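Local coordinates for iron uptake protein A2 (Synechocystis sp., PDB 2VOZ) that binds ferric iron in the periplasm, probably as a substrate-binding subunit of an ABC transporter that imports it, at residues 176-180 and 321-325. Sequence-based numbering, arbitrary orientation.
Sequences SRIAI and GDPLN
Ser-176 meets Leu-324 where helix 168-181 of this periplasmic binding protein fold packs against the loop leading into helix 327-331, a loop that contains an Asx turn at Asp-322. Ser-176 CB lies 3.8 Å from Leu-324 CD2, while Ser-176 OG faces Arg-177. With OG between the backbone N and the carbonyl carbon (chi1 78°), it also bonds Leu-173 O one turn back. The helix carries the iron ligand Tyr-169, whose side chain is about 10 Å from that of Ser-176, so the contact joins it to the C-terminal part of the chain. Arg-177 starts away from the loop, but its chain bends at chi2 and chi3 and folds back, so that NE (3.1 Å) and NH1 (3.0 Å) both grip Ser-176 OG side-on, in the guanidinium plane. Arg-177 NH1 lies 3.9 Å from Asp-322 OD2, a long salt bridge, the guanidinium and carboxylate planes 84° apart. A water in the guanidinium plane bridges the pair, accepting from NH1 and donating to Asp-322 OD2 at 2.6 Å, while NH2 has a second acid, Glu-149. A methionine in place of Arg-177 would probably leave Glu-149 without its charged mate, Ser-176 OG without two donors and the bridging water without the NH1 hydrogen. Ala-179 turns its CB toward both leucine methyls, an apolar patch that Leu-329 extends by touching Leu-324 and Ser-176. Ile-180 sends CD1 over the centre of the Arg-177 guanidinium, 3.5 Å above its plane, covering that face. The same methyl abuts Asp-322 OD2. The other carboxylate oxygen, salt-bridged to Arg-257, closes the Asx turn: Leu-324 N donates to Asp-322 OD1 at 2.8 Å, meeting it on the anti side, 30° out of the carboxylate plane.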
# COMPACT_ATOMS: atom_id res chain seq x y z
N SER B 176 -23.05 -15.37 24.42
CA SER B 176 -24.20 -16.03 23.79
C SER B 176 -24.64 -17.30 24.56
O SER B 176 -25.84 -17.57 24.66
CB SER B 176 -23.93 -16.34 22.32
OG SER B 176 -23.12 -17.47 22.15
N ARG B 177 -23.68 -18.06 25.09
CA ARG B 177 -24.03 -19.25 25.84
C ARG B 177 -24.73 -18.85 27.13
O ARG B 177 -25.69 -19.52 27.53
CB ARG B 177 -22.80 -20.11 26.15
CG ARG B 177 -22.06 -20.66 24.93
CD ARG B 177 -23.01 -21.37 23.93
NE ARG B 177 -23.37 -20.44 22.86
CZ ARG B 177 -24.01 -20.79 21.75
NH1 ARG B 177 -24.25 -19.87 20.82
NH2 ARG B 177 -24.41 -22.04 21.58
N ILE B 178 -24.26 -17.78 27.78
CA ILE B 178 -24.95 -17.29 29.01
C ILE B 178 -26.41 -16.88 28.69
O ILE B 178 -27.37 -17.25 29.41
CB ILE B 178 -24.22 -16.12 29.63
CG1 ILE B 178 -22.82 -16.54 30.08
CG2 ILE B 178 -25.02 -15.56 30.82
CD1 ILE B 178 -21.95 -15.36 30.56
N ALA B 179 -26.59 -16.14 27.60
CA ALA B 179 -27.92 -15.69 27.17
C ALA B 179 -28.86 -16.90 26.99
O ALA B 179 -30.04 -16.87 27.38
CB ALA B 179 -27.79 -14.88 25.87
N ILE B 180 -28.32 -17.98 26.44
CA ILE B 180 -29.09 -19.16 26.06
C ILE B 180 -29.30 -20.10 27.25
O ILE B 180 -30.42 -20.52 27.47
CB ILE B 180 -28.39 -19.96 24.90
CG1 ILE B 180 -28.35 -19.16 23.58
CG2 ILE B 180 -29.08 -21.34 24.67
CD1 ILE B 180 -27.30 -19.73 22.61
N GLY B 321 -27.62 -19.48 11.02
CA GLY B 321 -27.23 -18.78 12.24
C GLY B 321 -28.23 -18.90 13.35
O GLY B 321 -29.42 -18.97 13.11
N ASP B 322 -27.72 -18.90 14.58
CA ASP B 322 -28.55 -18.75 15.77
C ASP B 322 -29.36 -17.46 15.65
O ASP B 322 -28.80 -16.40 15.31
CB ASP B 322 -27.60 -18.72 16.97
CG ASP B 322 -28.31 -18.77 18.31
OD1 ASP B 322 -29.41 -18.21 18.46
OD2 ASP B 322 -27.75 -19.40 19.23
N PRO B 323 -30.70 -17.54 15.87
CA PRO B 323 -31.59 -16.36 15.79
C PRO B 323 -31.47 -15.39 16.99
O PRO B 323 -32.13 -14.35 16.98
CB PRO B 323 -32.99 -16.98 15.72
CG PRO B 323 -32.86 -18.24 16.53
CD PRO B 323 -31.46 -18.77 16.20
N LEU B 324 -30.60 -15.68 17.95
CA LEU B 324 -30.39 -14.80 19.13
C LEU B 324 -30.14 -13.36 18.72
O LEU B 324 -29.35 -13.10 17.81
CB LEU B 324 -29.21 -15.31 19.96
CG LEU B 324 -28.84 -14.56 21.21
CD1 LEU B 324 -29.92 -14.90 22.26
CD2 LEU B 324 -27.48 -14.99 21.72
N ASN B 325 -30.78 -12.39 19.37
CA ASN B 325 -30.48 -11.00 18.97
C ASN B 325 -29.04 -10.73 19.39
O ASN B 325 -28.64 -11.04 20.51
CB ASN B 325 -31.46 -10.00 19.61
CG ASN B 325 -31.21 -8.59 19.15
OD1 ASN B 325 -30.29 -7.92 19.66
ND2 ASN B 325 -32.00 -8.11 18.17
O HOH W 1 -26.00 -21.38 19.12